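Local coordinates for member of s1p family of ribosomal proteins (PDB 5YH1), which probably acts as an exonuclease on nucleic acid, here represented by its manganese-binding DHH region, at residues A[15-20]-A[48-53]; A[40-45]-A[207-212]; A[322-327]-A[380-385]; A[365-370]-A[425-430]. One frame throughout, in Å; residues are numbered along the deposited sequence.

In the fold
From the N terminus, contact 1 closes a short loop by bringing the end of helix 2-20 back against the last turns of helix 32-53. Contact 2 opens on that same helix before contact 1 has closed, so the two cross; it reaches on to helix 199-210, past all five strands of the parallel sheet, and R49 NH1 meets I210 O at 2.8 Å where the two contacts touch. Contacts 3 and 4 follow in series on the opposite side of the chain's centre, in the C-terminal mixed sheet. They also cross, and neighbouring strands 325-330 and 364-369 join them through N327 and the backbone of L365 and L367. Centres of contacts 1 and 3 lie about 52 Å apart.

Contact 1 (A[15-20]-A[48-53]); sequences ELDRRA and IRRAIF
R49 reaches from helix 32-53 to the C-terminal end of segment 15-20 and grips two consecutive carbonyls with one guanidinium edge. NH2 donates to R19 O (2.8 Å), nearly in line with the carbonyl bond at a C=O...N angle of 161°, while NE donates to A20 O (2.8 Å) from above that carbonyl's plane. A bend at chi3 turns the R49 guanidinium so that both oxygens lie near its plane. The R19 guanidinium rests nearly flat on one face of the F53 ring, with planes 19° apart and R19 CZ 4.2 Å from the ring centroid in an off-centre cation-pi contact; R19 CD adds a CH-pi contact over the same ring. On the other flank, R50 NE donates to D17 OD1 at 2.7 Å in a salt bridge, with a weak second bond from NH2, and L16 CB lies over the R50 guanidinium. This is helix-helix packing at the surface, the short axes crossing at 129° and approaching to 8.8 Å. Between the polar flanks, L16 CD2 meets F53 CB (3.6 Å) and A20 CB meets R50 CB. A leucine in place of R49 would probably leave the R19 and A20 carbonyls without these donors and free the helix end to shift. In the second shell, E13 forms a salt bridge with R50 NH2, and I210 O accepts from R49 NH1.

Contact 2 (A[40-45]-A[207-212]); sequences KIMKAA and ARYINP
A45 and I210 bring the two backbones closest, their CA atoms 4.9 Å apart where helix 32-53 passes the last turn of helix 199-210. The small A45 side chain permits this approach: its CB lies 3.6 Å from Y209 CB and 3.9 Å from I210 CG1. Beside it, the Y209 ring is met by two neighbours from segment 40-45. I41 CG2 sits over one face, 4.2 Å from the ring centroid and 26° off the normal, a CH-pi contact displaced toward CD1 and CE1. I41 chi1 (-77°) sets CG2 opposite the backbone N, leaving this methyl branch to touch the ring. M42, a selenomethionine, approaches the CD2-CE2 side obliquely; its CG is 3.6 Å from Y209 CE2, and SE forms a Met-aromatic contact 5.2 Å from the centroid. Replacing Y209 with an alanine would probably leave I41 and M42 without the ring they pack on and open a gap between the helices. Beyond the pair, Y209 OH makes a weak hydrogen bond to G26 O. The chemistry implies that between these segments the fit is one of methyl, methylene and ring surfaces, with a polar link nearby from R49 NH1 to I210 O.

Contact 3 (A[322-327]-A[380-385]); sequences NGIRFN and DGMAKY
Over one face of the Y385 ring lies I324, with CG1 almost exactly above the centre: 3.8 Å from the centroid and only 5° off the ring normal, a CH-pi contact. I324 CD1 extends over the same face toward CG and CD2, reaching CD2 at 3.9 Å. Near the ring plane, at the phenol edge, N322 O accepts a hydrogen bond from Y385 OH at 2.6 Å; the donor stands 22° from the carbonyl plane. Face and edge are thus engaged by residues just two positions apart, which probably limits both the place and the rotation of the ring. The contact joins the turn leading into strand 325-330 of the C-terminal mixed sheet to the loop between strand 373-378 and helix 389-399. An Asx turn shapes the first of these: N322 OD1 accepts from I324 N at 3.2 Å, with the donor above the amide carbonyl plane. N322 chi1 (57°) places CG between the backbone N and carbonyl carbon, folding the side-chain amide back over its own turn, while ND2 bonds outward to L437 O and V434 O. G323 has positive phi, and a CB there would press on the N322 carbonyl oxygen as well as on Y385 OH. Selenomethionine M382 adds to the apolar contact, its CE 3.9 Å from I324 CD1 and its SE against I324 CG2, the two side chains crossing at about a right angle. P363 packs on both M382 and Y385.

Contact 4 (A[365-370]-A[425-430]); sequences LTLAYG and EVLEAF
L427 and F430, one turn apart on helix 423-435, pack on alternate residues L365, L367 and Y369 of strand 364-369. This is helix-on-sheet packing in the C-terminal mixed sheet: the short axes run antiparallel at 179° and lie 11.7 Å apart, a separation bridged by side chains. Contacts between aliphatic groups are represented by L367 CD2 and L427 CD2, at 4.2 Å. Aliphatic-to-aromatic packing centres on F430, whose chi1 of -180° swings the ring opposite its backbone N and in toward the strand. L365 CD2 reaches its CE2 at 4.0 Å, and L367 CD1 reaches the same CE2 at 4.3 Å, both obliquely, so the far corner of the ring sits against two successive inward-facing leucines. Around this core, F326 of the adjacent strand touches L365, L367 and F430, while L389, I392 and L396 of helix 389-399 also pack on F430. The CH-pi contact is at the other end of the interface, between L427 and Y369. There L427 CD1 stands over one ring face, 3.9 Å from the centroid and 22° off the normal. It is displaced toward the root of the ring, with Y369 CG just 3.6 Å from the L427 CD1 methyl.

Contact 1 (A[15-20]-A[48-53])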
# COMPACT_ATOMS: atom_id res chain seq x y z
N GLU A 15 5.14 -24.81 -37.82
CA GLU A 15 6.52 -24.35 -37.74
C GLU A 15 6.88 -23.80 -36.36
O GLU A 15 8.04 -23.86 -35.94
CB GLU A 15 6.81 -23.32 -38.83
CG GLU A 15 6.81 -23.91 -40.23
CD GLU A 15 7.88 -24.97 -40.41
OE1 GLU A 15 9.08 -24.66 -40.21
OE2 GLU A 15 7.52 -26.12 -40.77
N LEU A 16 5.89 -23.26 -35.66
CA LEU A 16 6.07 -22.82 -34.27
C LEU A 16 6.33 -24.01 -33.36
O LEU A 16 7.24 -23.96 -32.54
CB LEU A 16 4.87 -22.02 -33.76
CG LEU A 16 4.83 -20.54 -34.14
CD1 LEU A 16 3.50 -19.94 -33.70
CD2 LEU A 16 5.99 -19.75 -33.55
N ASP A 17 5.53 -25.07 -33.52
CA ASP A 17 5.77 -26.33 -32.81
C ASP A 17 7.18 -26.86 -33.04
O ASP A 17 7.84 -27.29 -32.10
CB ASP A 17 4.77 -27.41 -33.26
CG ASP A 17 3.38 -27.18 -32.70
OD1 ASP A 17 3.21 -26.31 -31.84
OD2 ASP A 17 2.45 -27.89 -33.14
N ARG A 18 7.62 -26.84 -34.29
CA ARG A 18 8.94 -27.36 -34.65
C ARG A 18 10.03 -26.50 -34.03
O ARG A 18 10.90 -27.02 -33.34
CB ARG A 18 9.09 -27.42 -36.17
CG ARG A 18 10.25 -28.28 -36.66
CD ARG A 18 10.36 -28.21 -38.18
NE ARG A 18 11.36 -29.13 -38.74
CZ ARG A 18 12.66 -28.87 -38.88
NH1 ARG A 18 13.19 -27.71 -38.50
NH2 ARG A 18 13.45 -29.80 -39.42
N ARG A 19 9.98 -25.19 -34.25
CA ARG A 19 11.03 -24.32 -33.71
C ARG A 19 11.08 -24.28 -32.18
O ARG A 19 12.15 -24.08 -31.60
CB ARG A 19 10.92 -22.88 -34.23
CG ARG A 19 12.24 -22.15 -34.06
CD ARG A 19 12.16 -20.66 -34.27
NE ARG A 19 13.38 -20.01 -33.79
CZ ARG A 19 13.68 -18.73 -34.01
NH1 ARG A 19 12.87 -17.95 -34.71
NH2 ARG A 19 14.82 -18.23 -33.54
N ALA A 20 9.93 -24.44 -31.53
CA ALA A 20 9.86 -24.38 -30.07
C ALA A 20 10.50 -25.58 -29.39
O ALA A 20 10.90 -25.48 -28.24
CB ALA A 20 8.41 -24.25 -29.62
N ILE A 48 7.36 -22.40 -22.98
CA ILE A 48 7.89 -21.05 -22.81
C ILE A 48 8.42 -20.52 -24.14
O ILE A 48 8.09 -19.40 -24.56
CB ILE A 48 8.92 -20.99 -21.66
CG1 ILE A 48 8.18 -21.14 -20.33
CG2 ILE A 48 9.69 -19.68 -21.67
CD1 ILE A 48 9.07 -21.48 -19.15
N ARG A 49 9.22 -21.34 -24.83
CA ARG A 49 9.79 -20.95 -26.13
C ARG A 49 8.68 -20.67 -27.16
O ARG A 49 8.80 -19.75 -27.96
CB ARG A 49 10.72 -22.05 -26.67
CG ARG A 49 12.06 -22.16 -25.95
CD ARG A 49 12.77 -23.46 -26.31
NE ARG A 49 12.97 -23.59 -27.76
CZ ARG A 49 13.92 -22.95 -28.45
NH1 ARG A 49 14.78 -22.14 -27.85
NH2 ARG A 49 14.00 -23.12 -29.75
N ARG A 50 7.62 -21.46 -27.13
CA ARG A 50 6.53 -21.28 -28.09
C ARG A 50 5.81 -19.94 -27.88
O ARG A 50 5.56 -19.21 -28.84
CB ARG A 50 5.53 -22.44 -28.01
CG ARG A 50 4.71 -22.58 -29.27
CD ARG A 50 3.69 -23.71 -29.19
NE ARG A 50 3.13 -24.00 -30.51
CZ ARG A 50 2.24 -23.23 -31.15
NH1 ARG A 50 1.79 -22.11 -30.59
NH2 ARG A 50 1.81 -23.58 -32.36
N ALA A 51 5.50 -19.63 -26.62
CA ALA A 51 4.94 -18.32 -26.27
C ALA A 51 5.82 -17.19 -26.81
O ALA A 51 5.31 -16.24 -27.41
CB ALA A 51 4.77 -18.19 -24.77
N ILE A 52 7.13 -17.31 -26.62
CA ILE A 52 8.08 -16.30 -27.10
C ILE A 52 8.03 -16.14 -28.61
O ILE A 52 8.00 -15.02 -29.13
CB ILE A 52 9.53 -16.65 -26.71
CG1 ILE A 52 9.73 -16.58 -25.19
CG2 ILE A 52 10.52 -15.71 -27.40
CD1 ILE A 52 11.01 -17.22 -24.72
N PHE A 53 8.04 -17.26 -29.32
CA PHE A 53 8.11 -17.21 -30.77
C PHE A 53 6.80 -16.72 -31.40
O PHE A 53 6.82 -16.14 -32.48
CB PHE A 53 8.53 -18.58 -31.35
CG PHE A 53 9.94 -18.99 -30.99
CD1 PHE A 53 10.98 -18.08 -30.97
CD2 PHE A 53 10.22 -20.32 -30.70
CE1 PHE A 53 12.27 -18.47 -30.65
CE2 PHE A 53 11.51 -20.72 -30.38
CZ PHE A 53 12.54 -19.80 -30.35

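Contact 2 (A[40-45]-A[207-212])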
# COMPACT_ATOMS: atom_id res chain seq x y z
N LYS A 40 9.20 -33.46 -18.46
CA LYS A 40 8.46 -32.28 -18.02
C LYS A 40 9.29 -31.01 -18.10
O LYS A 40 8.78 -29.95 -18.44
CB LYS A 40 7.92 -32.50 -16.61
CG LYS A 40 7.08 -33.76 -16.52
CD LYS A 40 6.00 -33.67 -15.46
CE LYS A 40 5.97 -34.90 -14.57
NZ LYS A 40 4.91 -34.78 -13.53
N ILE A 41 10.58 -31.12 -17.83
CA ILE A 41 11.50 -30.01 -18.03
C ILE A 41 11.49 -29.54 -19.49
O ILE A 41 11.44 -28.34 -19.77
CB ILE A 41 12.93 -30.37 -17.57
CG1 ILE A 41 12.99 -30.32 -16.04
CG2 ILE A 41 13.95 -29.42 -18.18
CD1 ILE A 41 14.29 -30.83 -15.44
N MSE A 42 11.54 -30.50 -20.41
CA MSE A 42 11.54 -30.20 -21.84
C MSE A 42 10.20 -29.66 -22.29
O MSE A 42 10.15 -28.79 -23.14
CB MSE A 42 11.95 -31.42 -22.67
CG MSE A 42 13.45 -31.66 -22.51
SE MSE A 42 14.13 -33.16 -23.62
CE MSE A 42 14.39 -32.18 -25.31
N LYS A 43 9.12 -30.17 -21.73
CA LYS A 43 7.79 -29.63 -22.01
C LYS A 43 7.66 -28.17 -21.52
O LYS A 43 7.14 -27.32 -22.24
CB LYS A 43 6.72 -30.49 -21.35
CG LYS A 43 5.29 -30.06 -21.68
CD LYS A 43 4.30 -31.05 -21.09
CE LYS A 43 2.86 -30.67 -21.38
NZ LYS A 43 1.96 -31.55 -20.59
N ALA A 44 8.13 -27.89 -20.31
CA ALA A 44 8.12 -26.52 -19.78
C ALA A 44 8.85 -25.57 -20.71
O ALA A 44 8.34 -24.50 -21.04
CB ALA A 44 8.74 -26.48 -18.38
N ALA A 45 10.03 -25.99 -21.15
CA ALA A 45 10.84 -25.17 -22.04
C ALA A 45 10.19 -25.00 -23.41
O ALA A 45 10.25 -23.94 -24.00
CB ALA A 45 12.24 -25.75 -22.19
N ALA A 207 15.90 -23.12 -17.79
CA ALA A 207 16.43 -21.98 -18.55
C ALA A 207 17.43 -22.40 -19.62
O ALA A 207 17.46 -21.82 -20.71
CB ALA A 207 17.06 -20.96 -17.61
N ARG A 208 18.26 -23.40 -19.32
CA ARG A 208 19.23 -23.91 -20.28
C ARG A 208 18.53 -24.55 -21.49
O ARG A 208 18.99 -24.40 -22.62
CB ARG A 208 20.18 -24.92 -19.62
CG ARG A 208 21.14 -24.28 -18.61
CD ARG A 208 21.99 -25.32 -17.88
NE ARG A 208 22.69 -26.18 -18.83
CZ ARG A 208 22.31 -27.41 -19.19
NH1 ARG A 208 21.24 -28.00 -18.66
NH2 ARG A 208 23.01 -28.06 -20.10
N TYR A 209 17.42 -25.25 -21.26
CA TYR A 209 16.61 -25.78 -22.35
C TYR A 209 15.90 -24.69 -23.15
O TYR A 209 15.75 -24.79 -24.36
CB TYR A 209 15.61 -26.82 -21.85
CG TYR A 209 16.24 -28.14 -21.51
CD1 TYR A 209 16.91 -28.32 -20.31
CD2 TYR A 209 16.18 -29.22 -22.39
CE1 TYR A 209 17.48 -29.53 -19.97
CE2 TYR A 209 16.76 -30.44 -22.06
CZ TYR A 209 17.42 -30.58 -20.85
OH TYR A 209 18.01 -31.78 -20.50
N ILE A 210 15.47 -23.63 -22.47
CA ILE A 210 14.84 -22.51 -23.16
C ILE A 210 15.85 -21.84 -24.08
O ILE A 210 15.53 -21.55 -25.23
CB ILE A 210 14.26 -21.46 -22.17
CG1 ILE A 210 13.04 -22.04 -21.46
CG2 ILE A 210 13.87 -20.18 -22.90
CD1 ILE A 210 12.67 -21.32 -20.18
N ASN A 211 17.05 -21.58 -23.56
CA ASN A 211 18.06 -20.84 -24.31
C ASN A 211 19.48 -21.30 -23.95
O ASN A 211 20.12 -20.71 -23.07
CB ASN A 211 17.89 -19.33 -24.07
CG ASN A 211 18.78 -18.49 -24.96
OD1 ASN A 211 19.56 -19.02 -25.75
ND2 ASN A 211 18.67 -17.18 -24.84
N PRO A 212 19.98 -22.34 -24.63
CA PRO A 212 21.31 -22.86 -24.29
C PRO A 212 22.45 -21.83 -24.27
O PRO A 212 23.42 -22.03 -23.57
CB PRO A 212 21.55 -23.94 -25.36
CG PRO A 212 20.17 -24.40 -25.72
CD PRO A 212 19.32 -23.16 -25.66

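Contact 3 (A[322-327]-A[380-385])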
# COMPACT_ATOMS: atom_id res chain seq x y z
N ASN A 322 12.18 -36.11 27.68
CA ASN A 322 12.57 -36.95 26.54
C ASN A 322 13.88 -36.55 25.85
O ASN A 322 14.33 -37.22 24.91
CB ASN A 322 11.43 -37.07 25.53
CG ASN A 322 10.96 -35.71 25.00
OD1 ASN A 322 11.61 -34.68 25.22
ND2 ASN A 322 9.82 -35.72 24.30
N GLY A 323 14.49 -35.45 26.30
CA GLY A 323 15.74 -34.97 25.74
C GLY A 323 15.62 -33.83 24.75
O GLY A 323 16.64 -33.28 24.31
N ILE A 324 14.40 -33.44 24.41
CA ILE A 324 14.19 -32.35 23.46
C ILE A 324 14.49 -31.01 24.11
O ILE A 324 14.06 -30.75 25.23
CB ILE A 324 12.76 -32.37 22.90
CG1 ILE A 324 12.60 -33.60 22.01
CG2 ILE A 324 12.46 -31.08 22.13
CD1 ILE A 324 11.17 -33.87 21.57
N ARG A 325 15.25 -30.18 23.41
CA ARG A 325 15.46 -28.79 23.83
C ARG A 325 14.38 -27.93 23.15
O ARG A 325 14.38 -27.76 21.93
CB ARG A 325 16.86 -28.28 23.48
CG ARG A 325 17.11 -26.83 23.88
CD ARG A 325 18.55 -26.42 23.58
NE ARG A 325 19.49 -27.12 24.45
CZ ARG A 325 19.70 -26.82 25.73
NH1 ARG A 325 19.06 -25.81 26.31
NH2 ARG A 325 20.57 -27.53 26.43
N PHE A 326 13.46 -27.42 23.97
CA PHE A 326 12.30 -26.64 23.50
C PHE A 326 12.50 -25.16 23.84
O PHE A 326 12.59 -24.80 25.01
CB PHE A 326 11.05 -27.19 24.18
CG PHE A 326 9.75 -26.53 23.76
CD1 PHE A 326 9.47 -26.26 22.44
CD2 PHE A 326 8.77 -26.26 24.71
CE1 PHE A 326 8.25 -25.69 22.07
CE2 PHE A 326 7.56 -25.69 24.35
CZ PHE A 326 7.30 -25.41 23.03
N ASN A 327 12.60 -24.32 22.81
CA ASN A 327 12.80 -22.88 22.98
C ASN A 327 11.53 -22.12 22.63
O ASN A 327 10.91 -22.39 21.60
CB ASN A 327 13.92 -22.37 22.07
CG ASN A 327 15.19 -23.19 22.17
OD1 ASN A 327 15.63 -23.55 23.25
ND2 ASN A 327 15.80 -23.46 21.03
N ASP A 380 17.45 -31.08 12.60
CA ASP A 380 17.51 -32.45 12.07
C ASP A 380 17.39 -33.48 13.17
O ASP A 380 16.76 -34.51 12.98
CB ASP A 380 18.81 -32.66 11.31
CG ASP A 380 18.87 -31.87 10.03
OD1 ASP A 380 17.80 -31.45 9.54
OD2 ASP A 380 19.97 -31.66 9.51
N GLY A 381 17.97 -33.18 14.33
CA GLY A 381 17.84 -34.03 15.51
C GLY A 381 16.43 -34.39 15.92
O GLY A 381 16.21 -35.43 16.55
N MSE A 382 15.45 -33.55 15.57
CA MSE A 382 14.05 -33.82 15.91
C MSE A 382 13.50 -35.00 15.12
O MSE A 382 12.52 -35.63 15.53
CB MSE A 382 13.19 -32.58 15.65
CG MSE A 382 13.60 -31.35 16.46
SE MSE A 382 13.17 -31.64 18.34
CE MSE A 382 11.23 -32.01 18.17
N ALA A 383 14.12 -35.33 13.99
CA ALA A 383 13.72 -36.53 13.24
C ALA A 383 13.78 -37.80 14.11
O ALA A 383 12.96 -38.69 13.94
CB ALA A 383 14.58 -36.69 12.00
N LYS A 384 14.72 -37.86 15.05
CA LYS A 384 14.86 -38.99 15.97
C LYS A 384 13.64 -39.19 16.87
O LYS A 384 13.52 -40.23 17.53
CB LYS A 384 16.12 -38.81 16.85
CG LYS A 384 17.42 -38.80 16.05
CD LYS A 384 18.65 -38.75 16.95
CE LYS A 384 19.14 -37.33 17.27
NZ LYS A 384 20.53 -37.07 16.78
N TYR A 385 12.76 -38.20 16.91
CA TYR A 385 11.55 -38.27 17.72
C TYR A 385 10.29 -38.32 16.86
O TYR A 385 9.18 -38.21 17.39
CB TYR A 385 11.50 -37.07 18.65
CG TYR A 385 12.57 -37.06 19.71
CD1 TYR A 385 13.86 -36.57 19.42
CD2 TYR A 385 12.32 -37.53 20.98
CE1 TYR A 385 14.84 -36.55 20.39
CE2 TYR A 385 13.30 -37.50 21.96
CZ TYR A 385 14.56 -37.02 21.66
OH TYR A 385 15.54 -37.01 22.61

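Contact 4 (A[365-370]-A[425-430])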
# COMPACT_ATOMS: atom_id res chain seq x y z
N LEU A 365 13.81 -27.63 19.15
CA LEU A 365 12.54 -27.11 18.65
C LEU A 365 12.36 -25.68 19.12
O LEU A 365 12.28 -25.43 20.32
CB LEU A 365 11.37 -27.97 19.15
CG LEU A 365 10.01 -27.69 18.50
CD1 LEU A 365 10.01 -28.03 17.02
CD2 LEU A 365 8.95 -28.50 19.21
N THR A 366 12.29 -24.76 18.16
CA THR A 366 12.15 -23.35 18.46
C THR A 366 10.76 -22.88 18.05
O THR A 366 10.36 -23.02 16.89
CB THR A 366 13.23 -22.51 17.75
OG1 THR A 366 14.52 -22.87 18.26
CG2 THR A 366 13.01 -21.01 17.97
N LEU A 367 10.03 -22.34 19.01
CA LEU A 367 8.67 -21.84 18.78
C LEU A 367 8.64 -20.34 19.03
O LEU A 367 8.80 -19.89 20.16
CB LEU A 367 7.72 -22.55 19.74
CG LEU A 367 6.28 -22.03 19.76
CD1 LEU A 367 5.54 -22.53 18.54
CD2 LEU A 367 5.61 -22.51 21.04
N ALA A 368 8.43 -19.56 17.98
CA ALA A 368 8.34 -18.11 18.09
C ALA A 368 6.91 -17.68 17.83
O ALA A 368 6.39 -17.92 16.75
CB ALA A 368 9.26 -17.44 17.08
N TYR A 369 6.27 -17.03 18.80
CA TYR A 369 4.84 -16.74 18.69
C TYR A 369 4.48 -15.26 18.84
O TYR A 369 5.15 -14.49 19.54
CB TYR A 369 4.04 -17.56 19.70
CG TYR A 369 4.39 -17.32 21.15
CD1 TYR A 369 3.74 -16.33 21.89
CD2 TYR A 369 5.36 -18.09 21.79
CE1 TYR A 369 4.06 -16.11 23.22
CE2 TYR A 369 5.68 -17.88 23.12
CZ TYR A 369 5.03 -16.89 23.83
OH TYR A 369 5.36 -16.69 25.15
N GLY A 370 3.42 -14.87 18.15
CA GLY A 370 2.78 -13.57 18.32
C GLY A 370 1.39 -13.74 18.91
O GLY A 370 1.09 -14.78 19.49
N GLU A 425 -4.23 -21.85 25.21
CA GLU A 425 -4.67 -23.23 25.06
C GLU A 425 -3.98 -23.93 23.89
O GLU A 425 -3.59 -25.08 24.00
CB GLU A 425 -6.20 -23.31 24.88
CG GLU A 425 -7.02 -22.97 26.12
CD GLU A 425 -7.34 -21.48 26.25
OE1 GLU A 425 -8.33 -21.17 26.93
OE2 GLU A 425 -6.63 -20.62 25.68
N VAL A 426 -3.85 -23.24 22.76
CA VAL A 426 -3.20 -23.81 21.59
C VAL A 426 -1.71 -24.11 21.85
O VAL A 426 -1.22 -25.19 21.51
CB VAL A 426 -3.36 -22.89 20.36
CG1 VAL A 426 -2.51 -23.39 19.20
CG2 VAL A 426 -4.82 -22.82 19.94
N LEU A 427 -1.00 -23.17 22.47
CA LEU A 427 0.44 -23.33 22.67
C LEU A 427 0.75 -24.31 23.79
O LEU A 427 1.73 -25.03 23.71
CB LEU A 427 1.11 -21.99 22.95
CG LEU A 427 1.04 -21.01 21.78
CD1 LEU A 427 1.85 -19.76 22.10
CD2 LEU A 427 1.51 -21.64 20.47
N GLU A 428 -0.07 -24.33 24.83
CA GLU A 428 0.05 -25.36 25.85
C GLU A 428 -0.24 -26.75 25.28
O GLU A 428 0.43 -27.71 25.65
CB GLU A 428 -0.83 -25.05 27.05
CG GLU A 428 -0.27 -23.93 27.91
CD GLU A 428 -1.11 -23.63 29.13
OE1 GLU A 428 -2.21 -24.21 29.27
OE2 GLU A 428 -0.66 -22.81 29.96
N ALA A 429 -1.21 -26.86 24.38
CA ALA A 429 -1.49 -28.14 23.73
C ALA A 429 -0.36 -28.51 22.78
O ALA A 429 -0.03 -29.69 22.64
CB ALA A 429 -2.81 -28.09 22.98
N PHE A 430 0.22 -27.52 22.12
CA PHE A 430 1.39 -27.77 21.28
C PHE A 430 2.53 -28.32 22.13
O PHE A 430 3.19 -29.28 21.75
CB PHE A 430 1.84 -26.51 20.56
CG PHE A 430 3.03 -26.72 19.67
CD1 PHE A 430 2.88 -27.15 18.37
CD2 PHE A 430 4.32 -26.51 20.16
CE1 PHE A 430 3.98 -27.36 17.56
CE2 PHE A 430 5.42 -26.71 19.35
CZ PHE A 430 5.25 -27.14 18.05